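Side-chain contacts in cytoplasmic protein (Bacillus cereus, PDB 2O3L), which is of unknown function but belongs to the DUF1048 family and folds as a small all-helical left-handed superhelix: residues D48-G53 with D62-D67; F19-I24 with Y44-L49; N26-F31 with E74-A79; A11-D16 with A52-G57. All blocks are in the same frame, centred on the assembly; numbering follows the deposited sequence. Where two conformers were deposited one is given.

Contact 1: D48-G53 with D62-D67; sequences DLFEAG and DITGED
Ile63, from the short helix 60-64, sets both branches against one face of helix 36-56 in this all-helical, left-handed superhelix. Its CG2 methyl is 3.6 Å from Leu49 CD2, the two side chains lying alongside and pointing opposite ways. The same methyl lies 3.9 Å from Phe50 CE1, near the plane of the ring, so it meets an aromatic edge. The other branch, CG1 beside the backbone N (chi1 -53°) and then extended, carries CD1 to 4.2 Å from Gly53 CA, where the absence of a side chain lets the helices come close. One turn of packing thus runs Leu49, Phe50, Gly53 along the longer helix. Thr64 adds a second methyl at the ring edge, its CG2 3.8 Å from Phe50 CZ, set roughly perpendicular to the phenylalanine side chain. Further out, Tyr17 of helix 15-31 meets Phe50 edge-to-face and also touches Ile63, so helices 15-31 and 60-64 both pack on the Phe50 ring. Just past the last helical residue, Thr64, Gly65 takes a positive phi; there Thr64 OG1, the other branch (chi1 63°), donates a 2.7 Å hydrogen bond to Gly65 O, the donor tilted 15° from the carbonyl plane.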
loop_
_atom_site.group_PDB
_atom_site.type_symbol
_atom_site.label_atom_id
_atom_site.label_comp_id
_atom_site.label_asym_id
_atom_site.label_seq_id
_atom_site.Cartn_x
_atom_site.Cartn_y
_atom_site.Cartn_z
ATOM N N ASP A 48 0.424 -5.209 -5.459
ATOM C CA ASP A 48 1.014 -6.469 -5.898
ATOM C C ASP A 48 1.465 -7.299 -4.681
ATOM O O ASP A 48 1.264 -8.509 -4.626
ATOM C CB ASP A 48 2.213 -6.257 -6.818
ATOM C CG ASP A 48 1.833 -6.097 -8.270
ATOM O OD1 ASP A 48 0.694 -6.427 -8.630
ATOM O OD2 ASP A 48 2.683 -5.647 -9.062
ATOM N N LEU A 49 2.121 -6.648 -3.739
ATOM C CA LEU A 49 2.650 -7.349 -2.557
ATOM C C LEU A 49 1.492 -7.890 -1.682
ATOM O O LEU A 49 1.529 -9.013 -1.242
ATOM C CB LEU A 49 3.514 -6.410 -1.746
ATOM C CG LEU A 49 4.234 -6.958 -0.507
ATOM C CD1 LEU A 49 5.412 -7.753 -0.906
ATOM C CD2 LEU A 49 4.666 -5.827 0.423
ATOM N N PHE A 50 0.486 -7.067 -1.443
ATOM C CA PHE A 50 -0.688 -7.460 -0.695
ATOM C C PHE A 50 -1.482 -8.567 -1.396
ATOM O O PHE A 50 -1.931 -9.516 -0.733
ATOM C CB PHE A 50 -1.606 -6.255 -0.433
ATOM C CG PHE A 50 -1.239 -5.415 0.753
ATOM C CD1 PHE A 50 0.003 -5.448 1.324
ATOM C CD2 PHE A 50 -2.182 -4.518 1.277
ATOM C CE1 PHE A 50 0.317 -4.629 2.420
ATOM C CE2 PHE A 50 -1.887 -3.733 2.383
ATOM C CZ PHE A 50 -0.627 -3.774 2.955
ATOM N N GLU A 51 -1.632 -8.503 -2.718
ATOM C CA GLU A 51 -2.300 -9.603 -3.416
ATOM C C GLU A 51 -1.576 -10.904 -3.279
ATOM O O GLU A 51 -2.217 -11.959 -3.165
ATOM C CB GLU A 51 -2.448 -9.374 -4.915
ATOM C CG GLU A 51 -3.579 -8.493 -5.286
ATOM C CD GLU A 51 -3.880 -8.505 -6.779
ATOM O OE1 GLU A 51 -3.034 -8.941 -7.605
ATOM O OE2 GLU A 51 -5.010 -8.082 -7.102
ATOM N N ALA A 52 -0.244 -10.874 -3.382
ATOM C CA ALA A 52 0.521 -12.101 -3.250
ATOM C C ALA A 52 0.386 -12.665 -1.840
ATOM O O ALA A 52 0.164 -13.861 -1.630
ATOM C CB ALA A 52 2.011 -11.857 -3.590
ATOM N N GLY A 53 0.588 -11.811 -0.861
ATOM C CA GLY A 53 0.477 -12.231 0.520
ATOM C C GLY A 53 -0.883 -12.838 0.856
ATOM O O GLY A 53 -0.938 -13.878 1.511
ATOM N N ASP A 62 1.361 -9.235 9.276
ATOM C CA ASP A 62 2.667 -9.908 9.041
ATOM C C ASP A 62 3.504 -9.101 8.017
ATOM O O ASP A 62 4.735 -9.096 8.048
ATOM C CB ASP A 62 2.500 -11.336 8.447
ATOM C CG ASP A 62 1.829 -12.369 9.413
ATOM O OD1 ASP A 62 1.416 -11.993 10.509
ATOM O OD2 ASP A 62 1.726 -13.578 9.048
ATOM N N ILE A 63 2.816 -8.520 7.048
ATOM C CA ILE A 63 3.472 -7.753 6.010
ATOM C C ILE A 63 3.918 -6.390 6.555
ATOM O O ILE A 63 5.073 -6.046 6.463
ATOM C CB ILE A 63 2.561 -7.603 4.763
ATOM C CG1 ILE A 63 2.086 -8.992 4.319
ATOM C CG2 ILE A 63 3.319 -6.806 3.638
ATOM C CD1 ILE A 63 1.234 -8.985 3.090
ATOM N N THR A 64 3.002 -5.655 7.172
ATOM C CA THR A 64 3.264 -4.306 7.605
ATOM C C THR A 64 3.913 -4.163 8.967
ATOM O O THR A 64 4.553 -3.148 9.229
ATOM C CB THR A 64 1.979 -3.470 7.605
ATOM O OG1 THR A 64 1.053 -4.006 8.547
ATOM C CG2 THR A 64 1.344 -3.448 6.221
ATOM N N GLY A 65 3.786 -5.174 9.824
ATOM C CA GLY A 65 4.040 -5.007 11.221
ATOM C C GLY A 65 2.862 -4.256 11.800
ATOM O O GLY A 65 1.999 -3.724 11.059
ATOM N N GLU A 66 2.800 -4.209 13.124
ATOM C CA GLU A 66 1.649 -3.616 13.786
ATOM C C GLU A 66 1.650 -2.121 13.641
ATOM O O GLU A 66 0.585 -1.488 13.613
ATOM C CB GLU A 66 1.606 -4.029 15.262
ATOM C CG GLU A 66 1.064 -5.466 15.401
ATOM C CD GLU A 66 0.756 -5.873 16.841
ATOM O OE1 GLU A 66 1.212 -5.183 17.802
ATOM O OE2 GLU A 66 0.056 -6.898 16.995
ATOM N N ASP A 67 2.849 -1.546 13.577
ATOM C CA ASP A 67 2.987 -0.121 13.394
ATOM C C ASP A 67 2.909 0.262 11.905
ATOM O O ASP A 67 3.925 0.402 11.235
ATOM C CB ASP A 67 4.297 0.364 14.004
ATOM C CG ASP A 67 4.401 1.873 14.036
ATOM O OD1 ASP A 67 3.520 2.556 13.450
ATOM O OD2 ASP A 67 5.378 2.370 14.638
#

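Contact 2: F19-I24 with Y44-L49; sequences FVFKKI and YELIDL
Phe21 and Ile47 meet close to the spatial centre of the chain, where helices 15-31 and 36-56 run nearly antiparallel, their local axes 161° apart in direction and 11.7 Å distant at closest approach. That wide spacing is filled by large side chains from both helices. The Phe21 ring, carried toward the other helix with CG trans to the backbone N (chi1 -179°), is one main bump. It enters the hollow between Leu46 and Ile47: Ile47 CG1 comes 3.6 Å from Phe21 CE1, and Ile47 CD1 lies 3.9 Å from Phe21 CZ, so the extended arm of the isoleucine follows the CD1-CE1-CZ side of the ring. Phe21 also passes beside Leu46, the two running in contrary senses, and the contact is looser, 4.1 Å from Phe21 CD1 to Leu46 CD2.

That same leucine methyl is the answering bump. Leu46 and Ile24 meet end on, and Leu46 CD2 lodges in the fork of the isoleucine, 3.7 Å from Ile24 CD1 and 3.8 Å from Ile24 CG2. All four residues are buried, and the contact between them is wholly apolar. Phe71 of helix 68-82 touches both Ile24 and Leu46; Val10 of helix 2-11 touches Ile47, and Phe50 touches both Phe21 and Ile24. Helices from several directions therefore close over this patch. Such interleaved aliphatic and aromatic side chains form the apolar core between adjacent antiparallel helices, here at the centre of the left-handed superhelix of the DUF1048 fold.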
loop_
_atom_site.group_PDB
_atom_site.type_symbol
_atom_site.label_atom_id
_atom_site.label_comp_id
_atom_site.label_asym_id
_atom_site.label_seq_id
_atom_site.Cartn_x
_atom_site.Cartn_y
_atom_site.Cartn_z
ATOM N N PHE A 19 -8.465 -2.477 4.927
ATOM C CA PHE A 19 -8.448 -1.385 5.903
ATOM C C PHE A 19 -7.022 -0.875 6.024
ATOM O O PHE A 19 -6.755 0.344 6.071
ATOM C CB PHE A 19 -8.984 -1.864 7.244
ATOM C CG PHE A 19 -9.128 -0.778 8.256
ATOM C CD1 PHE A 19 -10.123 0.174 8.128
ATOM C CD2 PHE A 19 -8.265 -0.708 9.348
ATOM C CE1 PHE A 19 -10.275 1.208 9.074
ATOM C CE2 PHE A 19 -8.384 0.319 10.292
ATOM C CZ PHE A 19 -9.416 1.277 10.160
ATOM N N VAL A 20 -6.088 -1.815 6.037
ATOM C CA VAL A 20 -4.692 -1.474 6.161
ATOM C C VAL A 20 -4.178 -0.723 4.921
ATOM O O VAL A 20 -3.443 0.230 5.064
ATOM C CB VAL A 20 -3.847 -2.688 6.462
ATOM C CG1 VAL A 20 -2.347 -2.341 6.402
ATOM C CG2 VAL A 20 -4.220 -3.190 7.868
ATOM N N PHE A 21 -4.575 -1.167 3.735
ATOM C CA PHE A 21 -4.286 -0.422 2.538
ATOM C C PHE A 21 -4.784 1.033 2.609
ATOM O O PHE A 21 -4.077 1.940 2.220
ATOM C CB PHE A 21 -4.864 -1.090 1.278
ATOM C CG PHE A 21 -4.534 -0.321 0.033
ATOM C CD1 PHE A 21 -3.300 -0.462 -0.564
ATOM C CD2 PHE A 21 -5.407 0.637 -0.460
ATOM C CE1 PHE A 21 -2.951 0.306 -1.644
ATOM C CE2 PHE A 21 -5.084 1.374 -1.562
ATOM C CZ PHE A 21 -3.836 1.221 -2.149
ATOM N N LYS A 22 -6.028 1.209 3.026
ATOM C CA LYS A 22 -6.619 2.527 3.192
ATOM C C LYS A 22 -5.840 3.383 4.193
ATOM O O LYS A 22 -5.641 4.582 3.970
ATOM C CB LYS A 22 -8.049 2.369 3.675
ATOM C CG LYS A 22 -8.752 3.686 3.895
ATOM C CD LYS A 22 -10.257 3.521 4.201
ATOM C CE LYS A 22 -10.538 3.067 5.614
ATOM N NZ LYS A 22 -11.959 3.309 5.854
ATOM N N LYS A 23 -5.403 2.763 5.285
ATOM C CA LYS A 23 -4.580 3.462 6.284
ATOM C C LYS A 23 -3.277 4.009 5.626
ATOM O O LYS A 23 -2.950 5.150 5.766
ATOM C CB LYS A 23 -4.285 2.565 7.484
ATOM C CG LYS A 23 -5.428 2.369 8.472
ATOM C CD LYS A 23 -5.103 1.390 9.620
ATOM C CE LYS A 23 -3.851 1.765 10.432
ATOM N NZ LYS A 23 -3.660 1.047 11.767
ATOM N N ILE A 24 -2.594 3.177 4.871
ATOM C CA ILE A 24 -1.363 3.515 4.177
ATOM C C ILE A 24 -1.550 4.563 3.088
ATOM O O ILE A 24 -0.750 5.503 2.955
ATOM C CB ILE A 24 -0.782 2.260 3.552
ATOM C CG1 ILE A 24 -0.356 1.312 4.670
ATOM C CG2 ILE A 24 0.428 2.610 2.689
ATOM C CD1 ILE A 24 0.097 -0.031 4.174
ATOM N N TYR A 44 0.823 0.959 -6.119
ATOM C CA TYR A 44 0.583 -0.167 -7.024
ATOM C C TYR A 44 1.516 -1.348 -6.675
ATOM O O TYR A 44 1.075 -2.514 -6.676
ATOM C CB TYR A 44 0.688 0.230 -8.489
ATOM C CG TYR A 44 -0.275 1.366 -8.917
ATOM C CD1 TYR A 44 -1.398 1.715 -8.132
ATOM C CD2 TYR A 44 -0.089 2.044 -10.105
ATOM C CE1 TYR A 44 -2.259 2.743 -8.532
ATOM C CE2 TYR A 44 -0.937 3.078 -10.508
ATOM C CZ TYR A 44 -2.022 3.424 -9.716
ATOM O OH TYR A 44 -2.868 4.448 -10.108
ATOM N N GLU A 45 2.773 -1.039 -6.358
ATOM C CA GLU A 45 3.685 -2.075 -5.921
ATOM C C GLU A 45 3.149 -2.717 -4.657
ATOM O O GLU A 45 3.217 -3.940 -4.484
ATOM C CB GLU A 45 5.105 -1.549 -5.712
ATOM C CG GLU A 45 5.788 -1.111 -6.979
ATOM C CD GLU A 45 6.162 -2.249 -7.933
ATOM O OE1 GLU A 45 5.883 -3.446 -7.647
ATOM O OE2 GLU A 45 6.777 -1.924 -8.957
ATOM N N LEU A 46 2.605 -1.897 -3.779
ATOM C CA LEU A 46 2.087 -2.406 -2.535
ATOM C C LEU A 46 0.870 -3.328 -2.755
ATOM O O LEU A 46 0.713 -4.331 -2.027
ATOM C CB LEU A 46 1.741 -1.287 -1.576
ATOM C CG LEU A 46 1.241 -1.730 -0.186
ATOM C CD1 LEU A 46 2.411 -2.282 0.621
ATOM C CD2 LEU A 46 0.629 -0.532 0.514
ATOM N N ILE A 47 0.048 -3.025 -3.759
ATOM C CA ILE A 47 -1.104 -3.872 -4.069
ATOM C C ILE A 47 -0.625 -5.216 -4.639
ATOM O O ILE A 47 -1.212 -6.252 -4.356
ATOM C CB ILE A 47 -2.041 -3.166 -5.080
ATOM C CG1 ILE A 47 -2.702 -1.962 -4.381
ATOM C CG2 ILE A 47 -3.074 -4.116 -5.669
ATOM C CD1 ILE A 47 -3.276 -0.928 -5.327
ATOM N N ASP A 48 0.424 -5.209 -5.459
ATOM C CA ASP A 48 1.014 -6.469 -5.898
ATOM C C ASP A 48 1.465 -7.299 -4.681
ATOM O O ASP A 48 1.264 -8.509 -4.626
ATOM C CB ASP A 48 2.213 -6.257 -6.818
ATOM C CG ASP A 48 1.833 -6.097 -8.270
ATOM O OD1 ASP A 48 0.694 -6.427 -8.630
ATOM O OD2 ASP A 48 2.683 -5.647 -9.062
ATOM N N LEU A 49 2.121 -6.648 -3.739
ATOM C CA LEU A 49 2.650 -7.349 -2.557
ATOM C C LEU A 49 1.492 -7.890 -1.682
ATOM O O LEU A 49 1.529 -9.013 -1.242
ATOM C CB LEU A 49 3.514 -6.410 -1.746
ATOM C CG LEU A 49 4.234 -6.958 -0.507
ATOM C CD1 LEU A 49 5.412 -7.753 -0.906
ATOM C CD2 LEU A 49 4.666 -5.827 0.423
#

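Contact 3: N26-F31 with E74-A79; sequences NYMWNF and ELVANA
Within 74-79, Leu75 and Val76 meet Met28, a selenomethionine, at different points of its chain. Leu75 comes first in sequence and touches lightly, its CD2 4.5 Å from Met28 SE, at the far part of the side chain. Val76 makes the main contact. Its CG1 branch, beside the backbone N and trans to the carbonyl carbon (chi1 -41°), points into the interface and lies 3.6 Å from Met28 CG. The two side chains overlap side by side with their ends reversed, so the valine methyl packs on the inner part of Met28 while the selenium continues beyond it. There the bend at chi3 (49°) turns the terminal CE aside from the straight line of the chain. The same Val76 CG1 is also 4.5 Å from Tyr27 CD1, a more distant approach at the ring edge, near its plane. One methyl is thus bordered by two consecutive residues of the opposing helix.

Tyr27 is held over one face and at its hydroxyl: Phe31 CD2 stands 3.4 Å above the ring plane, over the centre, and Tyr27 OH is hydrogen-bonded to Asp73 OD1, just before the segment 74-79. The short helix segments cross at 58°, their axes 10.4 Å apart at closest approach. In the fold, helix 36-56 adjoins both partners: Met39 touches Met28 and Val76, Gln43 touches Met28, and Ile42 touches Leu75, giving a three-helix junction at the C-terminal part of helix 15-31.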
loop_
_atom_site.group_PDB
_atom_site.type_symbol
_atom_site.label_atom_id
_atom_site.label_comp_id
_atom_site.label_asym_id
_atom_site.label_seq_id
_atom_site.Cartn_x
_atom_site.Cartn_y
_atom_site.Cartn_z
ATOM N N ASN A 26 -3.908 6.810 3.026
ATOM C CA ASN A 26 -4.126 8.063 3.708
ATOM C C ASN A 26 -2.827 8.602 4.324
ATOM O O ASN A 26 -2.568 9.816 4.294
ATOM C CB ASN A 26 -5.234 7.936 4.751
ATOM C CG ASN A 26 -6.617 8.007 4.127
ATOM O OD1 ASN A 26 -7.082 9.090 3.741
ATOM N ND2 ASN A 26 -7.274 6.857 3.998
ATOM N N TYR A 27 -2.033 7.721 4.905
ATOM C CA TYR A 27 -0.792 8.163 5.539
ATOM C C TYR A 27 0.096 8.867 4.466
ATOM O O TYR A 27 0.636 9.955 4.670
ATOM C CB TYR A 27 -0.062 7.010 6.199
ATOM C CG TYR A 27 1.212 7.461 6.878
ATOM C CD1 TYR A 27 2.400 7.654 6.146
ATOM C CD2 TYR A 27 1.244 7.691 8.227
ATOM C CE1 TYR A 27 3.576 8.061 6.779
ATOM C CE2 TYR A 27 2.409 8.111 8.878
ATOM C CZ TYR A 27 3.558 8.303 8.152
ATOM O OH TYR A 27 4.663 8.730 8.809
HETATM N N MSE A 28 0.170 8.259 3.297
HETATM C CA MSE A 28 1.015 8.773 2.216
HETATM C C MSE A 28 0.509 10.117 1.687
HETATM O O MSE A 28 1.281 11.029 1.459
HETATM C CB MSE A 28 1.084 7.729 1.094
HETATM C CG MSE A 28 1.870 6.528 1.566
HETATM SE SE MSE A 28 2.129 5.211 0.165
HETATM C CE MSE A 28 2.730 6.353 -1.206
ATOM N N TRP A 29 -0.801 10.253 1.563
ATOM C CA TRP A 29 -1.388 11.521 1.168
ATOM C C TRP A 29 -1.227 12.600 2.264
ATOM O O TRP A 29 -1.098 13.790 1.974
ATOM C CB TRP A 29 -2.864 11.306 0.904
ATOM C CG TRP A 29 -3.208 10.659 -0.415
ATOM C CD1 TRP A 29 -2.481 10.669 -1.558
ATOM C CD2 TRP A 29 -4.420 9.977 -0.716
ATOM N NE1 TRP A 29 -3.151 9.999 -2.555
ATOM C CE2 TRP A 29 -4.355 9.574 -2.058
ATOM C CE3 TRP A 29 -5.540 9.622 0.043
ATOM C CZ2 TRP A 29 -5.381 8.847 -2.674
ATOM C CZ3 TRP A 29 -6.566 8.899 -0.571
ATOM C CH2 TRP A 29 -6.484 8.540 -1.922
ATOM N N ASN A 30 -1.239 12.165 3.519
ATOM C CA ASN A 30 -1.023 13.052 4.626
ATOM C C ASN A 30 0.406 13.536 4.696
ATOM O O ASN A 30 0.636 14.675 5.040
ATOM C CB ASN A 30 -1.373 12.343 5.926
ATOM C CG ASN A 30 -2.899 12.226 6.157
ATOM O OD1 ASN A 30 -3.679 12.934 5.525
ATOM N ND2 ASN A 30 -3.304 11.334 7.065
ATOM N N PHE A 31 1.367 12.660 4.439
ATOM C CA PHE A 31 2.762 12.982 4.737
ATOM C C PHE A 31 3.684 13.040 3.530
ATOM O O PHE A 31 4.782 13.524 3.670
ATOM C CB PHE A 31 3.336 11.979 5.719
ATOM C CG PHE A 31 2.744 12.080 7.100
ATOM C CD1 PHE A 31 3.248 12.983 8.009
ATOM C CD2 PHE A 31 1.705 11.264 7.482
ATOM C CE1 PHE A 31 2.714 13.059 9.266
ATOM C CE2 PHE A 31 1.185 11.325 8.755
ATOM C CZ PHE A 31 1.677 12.222 9.633
ATOM N N GLU A 74 8.297 4.320 6.008
ATOM C CA GLU A 74 9.459 3.750 5.341
ATOM C C GLU A 74 9.193 3.484 3.859
ATOM O O GLU A 74 10.100 3.317 3.069
ATOM C CB GLU A 74 9.849 2.440 6.005
ATOM C CG GLU A 74 11.282 2.046 5.748
ATOM C CD GLU A 74 11.640 0.720 6.383
ATOM O OE1 GLU A 74 10.928 0.302 7.331
ATOM O OE2 GLU A 74 12.629 0.093 5.919
ATOM N N LEU A 75 7.939 3.381 3.497
ATOM C CA LEU A 75 7.543 3.253 2.118
ATOM C C LEU A 75 7.639 4.649 1.441
ATOM O O LEU A 75 8.213 4.777 0.392
ATOM C CB LEU A 75 6.120 2.677 2.101
ATOM C CG LEU A 75 5.603 1.820 0.974
ATOM C CD1 LEU A 75 6.457 0.602 0.672
ATOM C CD2 LEU A 75 4.194 1.414 1.334
ATOM N N VAL A 76 7.113 5.704 2.056
ATOM C CA VAL A 76 7.282 7.032 1.481
ATOM C C VAL A 76 8.746 7.444 1.451
ATOM O O VAL A 76 9.093 8.304 0.669
ATOM C CB VAL A 76 6.456 8.200 2.194
ATOM C CG1 VAL A 76 5.068 7.770 2.559
ATOM C CG2 VAL A 76 7.174 8.797 3.424
ATOM N N ALA A 77 9.593 6.875 2.310
ATOM C CA ALA A 77 11.015 7.263 2.352
ATOM C C ALA A 77 11.782 6.543 1.261
ATOM O O ALA A 77 12.550 7.148 0.545
ATOM C CB ALA A 77 11.631 6.982 3.733
ATOM N N ASN A 78 11.539 5.249 1.130
ATOM C CA ASN A 78 12.150 4.438 0.074
ATOM C C ASN A 78 11.423 4.672 -1.255
ATOM O O ASN A 78 11.779 4.068 -2.272
ATOM C CB ASN A 78 12.109 2.935 0.421
ATOM C CG ASN A 78 12.771 2.604 1.773
ATOM O OD1 ASN A 78 12.985 1.436 2.102
ATOM N ND2 ASN A 78 13.087 3.631 2.555
ATOM N N ALA A 79 10.387 5.521 -1.240
ATOM C CA ALA A 79 9.741 5.961 -2.473
ATOM C C ALA A 79 10.799 6.551 -3.415
ATOM O O ALA A 79 10.870 6.174 -4.586
#

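Contact 4: A11-D16 with A52-G57; sequences AALPED and AGAAEG. With GOL (glycerol), chain C.
A chi1 of -59° sets Leu13 CG beside its own backbone N, and an extended chi2 then carries CD2 to 4.2 Å from the CB of Ala54. Asp16 takes the other course: with chi1 at 56° its carboxylate sits between the backbone N and the carbonyl carbon, and in the conformer described, one of two, OD1 accepts a 2.9 Å hydrogen bond from O1 of a glycerol. Between these two residues Pro14 adds the flank of its ring, Pro14 CD lying 4.0 Å from Ala54 CB. The small alanine methyl is therefore met by both Leu13 and Pro14.

The contact joins two helix ends of the left-handed superhelix. Pro14 is at the N-cap position of helix 15-31, at the turn that follows helix 2-11, whereas helix 36-56 closes near Glu56 in a Schellman motif, Gly57 having positive phi and Gly57 N bonding back to Ala54 O at 3.0 Å. Ala54 O has a second partner, glycerol O3, also 3.0 Å away. In that Asp16 conformer the glycerol, probably from the crystallisation liquor, would link the carboxylate near the start of one helix to a carbonyl in the last turn of the other. Its O1 also rests near the proline, 3.7 Å from Pro14 CB. Leu13 is further engaged by helix 36-56, its side chain touching Phe50 and Glu51, and its backbone O takes a hydrogen bond from Gln18 NE2.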
loop_
_atom_site.group_PDB
_atom_site.type_symbol
_atom_site.label_atom_id
_atom_site.label_comp_id
_atom_site.label_asym_id
_atom_site.label_seq_id
_atom_site.Cartn_x
_atom_site.Cartn_y
_atom_site.Cartn_z
ATOM N N ALA A 11 -10.284 -3.919 -3.447
ATOM C CA ALA A 11 -11.608 -4.315 -3.016
ATOM C C ALA A 11 -11.794 -5.812 -3.058
ATOM O O ALA A 11 -12.730 -6.311 -2.455
ATOM C CB ALA A 11 -12.642 -3.632 -3.858
ATOM N N ALA A 12 -10.908 -6.531 -3.747
ATOM C CA ALA A 12 -11.059 -7.977 -3.865
ATOM C C ALA A 12 -10.278 -8.640 -2.742
ATOM O O ALA A 12 -10.422 -9.796 -2.506
ATOM C CB ALA A 12 -10.557 -8.479 -5.213
ATOM N N LEU A 13 -9.448 -7.895 -2.044
ATOM C CA LEU A 13 -8.708 -8.449 -0.917
ATOM C C LEU A 13 -9.586 -8.607 0.319
ATOM O O LEU A 13 -10.668 -7.996 0.411
ATOM C CB LEU A 13 -7.552 -7.533 -0.571
ATOM C CG LEU A 13 -6.513 -7.253 -1.675
ATOM C CD1 LEU A 13 -5.585 -6.141 -1.237
ATOM C CD2 LEU A 13 -5.727 -8.495 -2.027
ATOM N N PRO A 14 -9.140 -9.436 1.281
ATOM C CA PRO A 14 -9.906 -9.573 2.530
ATOM C C PRO A 14 -10.042 -8.203 3.205
ATOM O O PRO A 14 -9.195 -7.321 2.979
ATOM C CB PRO A 14 -9.047 -10.519 3.360
ATOM C CG PRO A 14 -8.224 -11.311 2.320
ATOM C CD PRO A 14 -7.954 -10.323 1.248
ATOM N N GLU A 15 -11.088 -8.036 4.008
ATOM C CA GLU A 15 -11.408 -6.751 4.622
ATOM C C GLU A 15 -10.232 -6.161 5.441
ATOM O O GLU A 15 -9.995 -4.955 5.396
ATOM C CB GLU A 15 -12.693 -6.836 5.488
ATOM N N ASP A 16 -9.487 -6.995 6.158
ATOM C CA ASP A 16 -8.388 -6.457 6.940
ATOM C C ASP A 16 -7.282 -5.887 6.047
ATOM O O ASP A 16 -6.701 -4.852 6.377
ATOM C CB ASP A 16 -7.860 -7.432 8.002
ATOM C CG ASP A 16 -7.423 -8.783 7.457
ATOM O OD1 ASP A 16 -7.364 -9.025 6.228
ATOM O OD2 ASP A 16 -7.114 -9.634 8.321
ATOM N N ALA A 52 -0.244 -10.874 -3.382
ATOM C CA ALA A 52 0.521 -12.101 -3.250
ATOM C C ALA A 52 0.386 -12.665 -1.840
ATOM O O ALA A 52 0.164 -13.861 -1.630
ATOM C CB ALA A 52 2.011 -11.857 -3.590
ATOM N N GLY A 53 0.588 -11.811 -0.861
ATOM C CA GLY A 53 0.477 -12.231 0.520
ATOM C C GLY A 53 -0.883 -12.838 0.856
ATOM O O GLY A 53 -0.938 -13.878 1.511
ATOM N N ALA A 54 -1.968 -12.202 0.406
ATOM C CA ALA A 54 -3.314 -12.764 0.619
ATOM C C ALA A 54 -3.438 -14.095 -0.112
ATOM O O ALA A 54 -3.980 -15.054 0.434
ATOM C CB ALA A 54 -4.385 -11.812 0.160
ATOM N N ALA A 55 -2.921 -14.173 -1.337
ATOM C CA ALA A 55 -2.927 -15.442 -2.059
ATOM C C ALA A 55 -2.162 -16.556 -1.344
ATOM O O ALA A 55 -2.545 -17.693 -1.442
ATOM C CB ALA A 55 -2.397 -15.288 -3.493
ATOM N N GLU A 56 -1.087 -16.238 -0.633
ATOM C CA GLU A 56 -0.297 -17.247 0.080
ATOM C C GLU A 56 -0.936 -17.555 1.436
ATOM O O GLU A 56 -0.499 -18.461 2.101
ATOM C CB GLU A 56 1.134 -16.724 0.351
ATOM C CG GLU A 56 1.985 -16.529 -0.891
ATOM C CD GLU A 56 2.475 -17.805 -1.497
ATOM O OE1 GLU A 56 2.503 -18.854 -0.804
ATOM O OE2 GLU A 56 2.855 -17.746 -2.680
ATOM N N GLY A 57 -1.901 -16.736 1.866
ATOM C CA GLY A 57 -2.616 -16.958 3.097
ATOM C C GLY A 57 -2.007 -16.274 4.308
ATOM O O GLY A 57 -2.312 -16.649 5.453
HETATM C C1 GOL C . -7.097 -13.134 5.435
HETATM O O1 GOL C . -6.636 -11.851 5.835
HETATM C C2 GOL C . -5.989 -14.166 5.139
HETATM O O2 GOL C . -5.048 -14.175 6.182
HETATM C C3 GOL C . -5.262 -13.962 3.810
HETATM O O3 GOL C . -5.872 -14.705 2.756
#

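Helix 36-56 runs through contacts 1, 2 and 4. Contacts 1 and 2 have centres 8 Å apart, share Asp48 and Leu49, and merge around Phe50, whose CZ lies 4.0 Å from Ile24 CD1. Contact 2, about 2 Å from the centre of the chain, also reaches contact 3, where Leu46 CD2 is 4.1 Å from Leu75 CD2. Contact 4 shares Ala52 and Gly53 with contact 1 and joins it through Leu13, its CD2 3.9 Å from Glu51 CA. Contacts 3 and 4, centres about 21 Å apart, occupy opposite sides of the chain's centre and do not touch. The glycerol sits at contact 4, away from the buried middle, and marks no assigned site.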